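PDB 4M0N: conserved hypothetical protein, putative anti-sigma factor from Parabacteroides distasonis, which probably acts as a membrane-bound FecR-type anti-sigma factor, the chain here being the part that holds its FecR and FecR C-terminal regions. Local coordinates for residues Q157-I167 and F190-N200. The protein carries 1 engineered substitution. Residues are numbered along the deposited sequence; the frame is centred on the assembly and turned at random.
Sequences QGGLYFNRTPI and FDDYIYGEHDN
L160 and H198 form a hydrogen-bonded pair of two antiparallel strands, 159-162 and 193-199, whose axes approach to 4.7 Å. F162 and G196 form the next such pair, and F162 N to G196 O is the straighter of its two bonds, at 2.8 Å and 172°. A G1 beta bulge follows: R164 and T165 both face I194, and R164 has positive phi. Beyond it T165 and I194 bond in both directions, T165 N reaching a lone pair of I194 O. I167 N donates to D192 O just after P166, the N-cap of helix 167-178. At the other end N200 ND2 gives a 2.7 Å bond to Q157 O and also bonds D199 OD1, which fixes the turn of its amide.

The bulge puts the R164 side chain alongside Y195 and its guanidinium flat on Y193. Its chain is extended from CG to NE, and the guanidinium and Y193 ring planes are 28° apart. NH1 sits above the ring centre, and R164 CZ is 4.0 Å from the Y193 centroid, a cation-pi contact. P166 CG touches Y193 CE1 at 3.8 Å. The Y195 ring lies with one face under R164 N. On the face of Y161, P166, Y193 and E197, Y161 CD1 packs against E197 CG at 3.6 Å.

The other face holds L160, F162, T165, I194 and H198. F162 lies alongside I194, F162 CD2 to I194 CG2 3.7 Å, and crosses H198 at about a right angle. Where the strands end, I167 at the start of helix 167-178 packs on I194 through CD1 and on F190 CB through CG2.

E147 hydrogen-bonds Y161 OH and N163 ND2, and K151 forms a salt bridge with E197. L160, F162 and T165 pack on helix 167-178, and L160, I194 and H198 on helix 203-214. This two-stranded sheet backed by helices belongs to the FecR C-terminal region.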
ATOM      1  N   GLN A 157      -8.825   1.018   8.801  1.00 24.34           N
ATOM      2  CA  GLN A 157      -9.366   1.375  10.132  1.00 28.18           C
ATOM      3  C   GLN A 157      -8.363   2.192  10.944  1.00 26.81           C
ATOM      4  O   GLN A 157      -8.535   2.339  12.159  1.00 28.76           O
ATOM      5  CB  GLN A 157      -9.735   0.104  10.924  1.00 30.73           C
ATOM      6  CG  GLN A 157     -10.824  -0.754  10.294  1.00 39.77           C
ATOM      7  CD  GLN A 157     -10.303  -1.747   9.262  1.00 41.48           C
ATOM      8  OE1 GLN A 157      -9.180  -2.246   9.364  1.00 47.92           O
ATOM      9  NE2 GLN A 157     -11.124  -2.039   8.259  1.00 39.08           N
ATOM     10  N   GLY A 158      -7.330   2.718  10.277  1.00 24.33           N
ATOM     11  CA  GLY A 158      -6.292   3.511  10.915  1.00 25.96           C
ATOM     12  C   GLY A 158      -5.184   2.711  11.577  1.00 28.01           C
ATOM     13  O   GLY A 158      -4.440   3.234  12.398  1.00 27.84           O
ATOM     14  N   GLY A 159      -5.057   1.444  11.218  1.00 28.10           N
ATOM     15  CA  GLY A 159      -3.957   0.647  11.687  1.00 25.14           C
ATOM     16  C   GLY A 159      -2.712   0.724  10.809  1.00 25.74           C
ATOM     17  O   GLY A 159      -2.759   1.117   9.642  1.00 24.31           O
ATOM     18  N   LEU A 160      -1.601   0.387  11.430  1.00 22.14           N
ATOM     19  CA  LEU A 160      -0.329   0.125  10.775  1.00 23.01           C
ATOM     20  C   LEU A 160       0.039  -1.310  11.055  1.00 23.53           C
ATOM     21  O   LEU A 160      -0.189  -1.807  12.147  1.00 25.88           O
ATOM     22  CB  LEU A 160       0.770   1.030  11.346  1.00 24.09           C
ATOM     23  CG  LEU A 160       0.608   2.517  11.074  1.00 26.10           C
ATOM     24  CD1 LEU A 160       1.551   3.334  11.952  1.00 26.42           C
ATOM     25  CD2 LEU A 160       0.842   2.829   9.599  1.00 29.04           C
ATOM     26  N   TYR A 161       0.580  -1.988  10.048  1.00 22.66           N
ATOM     27  CA  TYR A 161       1.045  -3.346  10.233  1.00 23.80           C
ATOM     28  C   TYR A 161       2.412  -3.483   9.579  1.00 23.50           C
ATOM     29  O   TYR A 161       2.556  -3.231   8.369  1.00 23.30           O
ATOM     30  CB  TYR A 161       0.056  -4.315   9.580  1.00 22.37           C
ATOM     31  CG  TYR A 161       0.533  -5.749   9.517  1.00 26.84           C
ATOM     32  CD1 TYR A 161       0.974  -6.419  10.656  1.00 25.65           C
ATOM     33  CD2 TYR A 161       0.547  -6.434   8.317  1.00 25.59           C
ATOM     34  CE1 TYR A 161       1.396  -7.740  10.586  1.00 27.97           C
ATOM     35  CE2 TYR A 161       0.957  -7.749   8.240  1.00 24.63           C
ATOM     36  CZ  TYR A 161       1.375  -8.402   9.372  1.00 25.07           C
ATOM     37  OH  TYR A 161       1.797  -9.702   9.300  1.00 25.07           O
ATOM     38  N   PHE A 162       3.394  -3.875  10.382  1.00 24.66           N
ATOM     39  CA  PHE A 162       4.747  -4.088   9.878  1.00 25.82           C
ATOM     40  C   PHE A 162       5.133  -5.514  10.183  1.00 24.79           C
ATOM     41  O   PHE A 162       4.953  -5.995  11.288  1.00 25.96           O
ATOM     42  CB  PHE A 162       5.736  -3.099  10.490  1.00 28.36           C
ATOM     43  CG  PHE A 162       5.306  -1.659  10.363  1.00 27.40           C
ATOM     44  CD1 PHE A 162       4.981  -1.117   9.124  1.00 29.52           C
ATOM     45  CD2 PHE A 162       5.224  -0.849  11.486  1.00 30.45           C
ATOM     46  CE1 PHE A 162       4.587   0.212   8.999  1.00 28.33           C
ATOM     47  CE2 PHE A 162       4.832   0.476  11.364  1.00 27.18           C
ATOM     48  CZ  PHE A 162       4.516   1.007  10.129  1.00 26.93           C
ATOM     49  N   ASN A 163       5.612  -6.202   9.167  1.00 29.24           N
ATOM     50  CA  ASN A 163       6.090  -7.556   9.333  1.00 30.24           C
ATOM     51  C   ASN A 163       7.397  -7.645   8.584  1.00 28.30           C
ATOM     52  O   ASN A 163       7.408  -7.804   7.376  1.00 27.26           O
ATOM     53  CB  ASN A 163       5.069  -8.555   8.814  1.00 28.16           C
ATOM     54  CG  ASN A 163       5.529  -9.999   8.965  1.00 36.30           C
ATOM     55  OD1 ASN A 163       6.395 -10.320   9.792  1.00 36.39           O
ATOM     56  ND2 ASN A 163       4.939 -10.882   8.174  1.00 32.88           N
ATOM     57  N   ARG A 164       8.502  -7.513   9.321  1.00 30.25           N
ATOM     58  CA  ARG A 164       9.835  -7.431   8.712  1.00 34.13           C
ATOM     59  C   ARG A 164       9.845  -6.375   7.608  1.00 33.51           C
ATOM     60  O   ARG A 164      10.395  -6.555   6.507  1.00 32.98           O
ATOM     61  CB  ARG A 164      10.289  -8.803   8.184  1.00 39.13           C
ATOM     62  CG  ARG A 164      11.803  -8.902   8.038  1.00 42.67           C
ATOM     63  CD  ARG A 164      12.274 -10.322   7.752  1.00 49.51           C
ATOM     64  NE  ARG A 164      13.725 -10.408   7.934  1.00 57.28           N
ATOM     65  CZ  ARG A 164      14.633  -9.960   7.066  1.00 59.80           C
ATOM     66  NH1 ARG A 164      14.264  -9.403   5.915  1.00 57.19           N
ATOM     67  NH2 ARG A 164      15.928 -10.082   7.349  1.00 61.87           N
ATOM     68  N   THR A 165       9.202  -5.250   7.906  1.00 30.14           N
ATOM     69  CA  THR A 165       9.119  -4.171   6.959  1.00 28.28           C
ATOM     70  C   THR A 165      10.373  -3.336   7.058  1.00 29.94           C
ATOM     71  O   THR A 165      10.774  -2.969   8.162  1.00 29.58           O
ATOM     72  CB  THR A 165       7.898  -3.280   7.258  1.00 26.47           C
ATOM     73  OG1 THR A 165       6.727  -4.092   7.227  1.00 29.16           O
ATOM     74  CG2 THR A 165       7.773  -2.174   6.245  1.00 29.00           C
ATOM     75  N   PRO A 166      11.007  -3.018   5.917  1.00 29.41           N
ATOM     76  CA  PRO A 166      12.181  -2.161   6.009  1.00 31.12           C
ATOM     77  C   PRO A 166      11.839  -0.776   6.568  1.00 32.88           C
ATOM     78  O   PRO A 166      10.800  -0.223   6.216  1.00 28.50           O
ATOM     79  CB  PRO A 166      12.640  -2.039   4.555  1.00 33.60           C
ATOM     80  CG  PRO A 166      12.087  -3.243   3.882  1.00 35.10           C
ATOM     81  CD  PRO A 166      10.778  -3.492   4.543  1.00 32.42           C
ATOM     82  N   ILE A 167      12.718  -0.246   7.416  1.00 32.68           N
ATOM     83  CA  ILE A 167      12.524   1.075   8.041  1.00 31.29           C
ATOM     84  C   ILE A 167      12.269   2.176   6.996  1.00 31.03           C
ATOM     85  O   ILE A 167      11.428   3.039   7.216  1.00 27.19           O
ATOM     86  CB  ILE A 167      13.670   1.426   9.038  1.00 35.47           C
ATOM     87  CG1 ILE A 167      13.391   2.734   9.793  1.00 32.68           C
ATOM     88  CG2 ILE A 167      15.023   1.519   8.341  1.00 34.90           C
ATOM     89  CD1 ILE A 167      12.130   2.740  10.623  1.00 34.85           C
ATOM     90  N   PHE A 190      20.733   2.631   8.522  1.00 38.50           N
ATOM     91  CA  PHE A 190      19.350   2.211   8.812  1.00 41.25           C
ATOM     92  C   PHE A 190      19.007   0.920   8.071  1.00 38.49           C
ATOM     93  O   PHE A 190      18.315   0.934   7.054  1.00 38.20           O
ATOM     94  CB  PHE A 190      18.357   3.317   8.442  1.00 40.75           C
ATOM     95  CG  PHE A 190      18.364   4.475   9.399  1.00 41.15           C
ATOM     96  CD1 PHE A 190      17.643   4.411  10.585  1.00 39.95           C
ATOM     97  CD2 PHE A 190      19.077   5.627   9.112  1.00 40.87           C
ATOM     98  CE1 PHE A 190      17.637   5.474  11.467  1.00 41.32           C
ATOM     99  CE2 PHE A 190      19.088   6.690  10.003  1.00 41.18           C
ATOM    100  CZ  PHE A 190      18.364   6.615  11.179  1.00 38.83           C
ATOM    101  N   ASP A 191      19.496  -0.190   8.614  1.00 44.26           N
ATOM    102  CA  ASP A 191      19.328  -1.507   8.004  1.00 49.40           C
ATOM    103  C   ASP A 191      18.194  -2.284   8.675  1.00 44.85           C
ATOM    104  O   ASP A 191      18.075  -3.496   8.500  1.00 49.99           O
ATOM    105  CB  ASP A 191      20.648  -2.280   8.141  1.00 54.19           C
ATOM    106  CG  ASP A 191      20.941  -3.173   6.950  1.00 64.46           C
ATOM    107  OD1 ASP A 191      20.131  -4.084   6.651  1.00 56.95           O
ATOM    108  OD2 ASP A 191      22.012  -2.974   6.330  1.00 70.74           O
ATOM    109  N   ASP A 192      17.343  -1.589   9.421  1.00 40.24           N
ATOM    110  CA  ASP A 192      16.403  -2.252  10.320  1.00 37.83           C
ATOM    111  C   ASP A 192      15.158  -2.774   9.593  1.00 33.14           C
ATOM    112  O   ASP A 192      14.717  -2.223   8.585  1.00 31.11           O
ATOM    113  CB  ASP A 192      15.968  -1.302  11.431  1.00 38.16           C
ATOM    114  CG  ASP A 192      17.138  -0.612  12.104  1.00 40.92           C
ATOM    115  OD1 ASP A 192      17.750   0.276  11.467  1.00 41.24           O
ATOM    116  OD2 ASP A 192      17.431  -0.953  13.271  1.00 38.13           O
ATOM    117  N   TYR A 193      14.609  -3.854  10.138  1.00 35.57           N
ATOM    118  CA  TYR A 193      13.321  -4.370   9.700  1.00 36.49           C
ATOM    119  C   TYR A 193      12.358  -4.261  10.879  1.00 35.38           C
ATOM    120  O   TYR A 193      12.713  -4.593  12.021  1.00 35.81           O
ATOM    121  CB  TYR A 193      13.464  -5.815   9.223  1.00 37.95           C
ATOM    122  CG  TYR A 193      14.309  -5.933   7.977  1.00 38.19           C
ATOM    123  CD1 TYR A 193      13.836  -5.461   6.759  1.00 40.59           C
ATOM    124  CD2 TYR A 193      15.584  -6.505   8.015  1.00 42.98           C
ATOM    125  CE1 TYR A 193      14.601  -5.542   5.614  1.00 40.94           C
ATOM    126  CE2 TYR A 193      16.360  -6.597   6.868  1.00 42.15           C
ATOM    127  CZ  TYR A 193      15.864  -6.117   5.673  1.00 44.45           C
ATOM    128  OH  TYR A 193      16.599  -6.197   4.516  1.00 51.69           O
ATOM    129  N   ILE A 194      11.154  -3.766  10.608  1.00 29.49           N
ATOM    130  CA  ILE A 194      10.206  -3.456  11.660  1.00 30.42           C
ATOM    131  C   ILE A 194       9.071  -4.466  11.733  1.00 27.98           C
ATOM    132  O   ILE A 194       8.553  -4.933  10.698  1.00 28.68           O
ATOM    133  CB  ILE A 194       9.617  -2.047  11.466  1.00 30.98           C
ATOM    134  CG1 ILE A 194      10.741  -1.016  11.283  1.00 32.29           C
ATOM    135  CG2 ILE A 194       8.682  -1.675  12.605  1.00 33.91           C
ATOM    136  CD1 ILE A 194      11.693  -0.875  12.445  1.00 33.00           C
ATOM    137  N   TYR A 195       8.696  -4.790  12.965  1.00 32.43           N
ATOM    138  CA  TYR A 195       7.566  -5.666  13.253  1.00 36.44           C
ATOM    139  C   TYR A 195       6.611  -4.943  14.187  1.00 37.87           C
ATOM    140  O   TYR A 195       7.042  -4.203  15.074  1.00 37.17           O
ATOM    141  CB  TYR A 195       8.039  -6.951  13.951  1.00 39.43           C
ATOM    142  CG  TYR A 195       8.990  -7.794  13.130  1.00 40.16           C
ATOM    143  CD1 TYR A 195      10.344  -7.469  13.040  1.00 40.38           C
ATOM    144  CD2 TYR A 195       8.539  -8.924  12.457  1.00 41.21           C
ATOM    145  CE1 TYR A 195      11.217  -8.240  12.295  1.00 40.36           C
ATOM    146  CE2 TYR A 195       9.402  -9.708  11.709  1.00 40.15           C
ATOM    147  CZ  TYR A 195      10.736  -9.362  11.623  1.00 44.71           C
ATOM    148  OH  TYR A 195      11.590 -10.150  10.873  1.00 48.51           O
ATOM    149  N   GLY A 196       5.319  -5.179  14.000  1.00 37.64           N
ATOM    150  CA  GLY A 196       4.318  -4.699  14.950  1.00 34.64           C
ATOM    151  C   GLY A 196       3.025  -4.257  14.310  1.00 30.94           C
ATOM    152  O   GLY A 196       2.942  -4.071  13.104  1.00 32.90           O
ATOM    153  N   GLU A 197       2.003  -4.137  15.147  1.00 31.84           N
ATOM    154  CA  GLU A 197       0.685  -3.681  14.750  1.00 29.52           C
ATOM    155  C   GLU A 197       0.349  -2.545  15.672  1.00 29.04           C
ATOM    156  O   GLU A 197       0.517  -2.668  16.882  1.00 30.43           O
ATOM    157  CB  GLU A 197      -0.370  -4.773  14.943  1.00 33.04           C
ATOM    158  CG  GLU A 197      -0.248  -5.944  13.998  1.00 35.42           C
ATOM    159  CD  GLU A 197      -1.196  -7.047  14.376  1.00 42.52           C
ATOM    160  OE1 GLU A 197      -2.416  -6.790  14.358  1.00 37.09           O
ATOM    161  OE2 GLU A 197      -0.712  -8.152  14.715  1.00 48.07           O
ATOM    162  N   HIS A 198      -0.146  -1.457  15.098  1.00 28.13           N
ATOM    163  CA  HIS A 198      -0.451  -0.252  15.846  1.00 27.00           C
ATOM    164  C   HIS A 198      -1.823   0.223  15.432  1.00 25.24           C
ATOM    165  O   HIS A 198      -2.032   0.520  14.276  1.00 30.57           O
ATOM    166  CB  HIS A 198       0.591   0.825  15.551  1.00 26.02           C
ATOM    167  CG  HIS A 198       2.002   0.382  15.775  1.00 29.23           C
ATOM    168  ND1 HIS A 198       2.596   0.390  17.022  1.00 32.19           N
ATOM    169  CD2 HIS A 198       2.940  -0.080  14.917  1.00 29.42           C
ATOM    170  CE1 HIS A 198       3.832  -0.063  16.919  1.00 31.07           C
ATOM    171  NE2 HIS A 198       4.066  -0.354  15.656  1.00 31.72           N
ATOM    172  N   ASP A 199      -2.732   0.331  16.396  1.00 25.58           N
ATOM    173  CA  ASP A 199      -4.137   0.615  16.125  1.00 28.12           C
ATOM    174  C   ASP A 199      -4.400   2.073  16.450  1.00 27.30           C
ATOM    175  O   ASP A 199      -4.581   2.429  17.610  1.00 27.49           O
ATOM    176  CB  ASP A 199      -5.020  -0.320  16.979  1.00 33.44           C
ATOM    177  CG  ASP A 199      -6.512   0.045  16.963  1.00 39.58           C
ATOM    178  OD1 ASP A 199      -6.998   0.675  16.000  1.00 41.98           O
ATOM    179  OD2 ASP A 199      -7.213  -0.333  17.935  1.00 45.76           O
ATOM    180  N   ASN A 200      -4.427   2.899  15.410  1.00 25.16           N
ATOM    181  CA  ASN A 200      -4.804   4.301  15.525  1.00 24.80           C
ATOM    182  C   ASN A 200      -3.925   5.052  16.516  1.00 25.69           C
ATOM    183  O   ASN A 200      -4.421   5.870  17.274  1.00 24.99           O
ATOM    184  CB  ASN A 200      -6.270   4.415  15.951  1.00 25.18           C
ATOM    185  CG  ASN A 200      -7.199   4.198  14.787  1.00 29.49           C
ATOM    186  OD1 ASN A 200      -7.386   5.090  13.982  1.00 31.26           O
ATOM    187  ND2 ASN A 200      -7.705   2.981  14.646  1.00 35.20           N
TER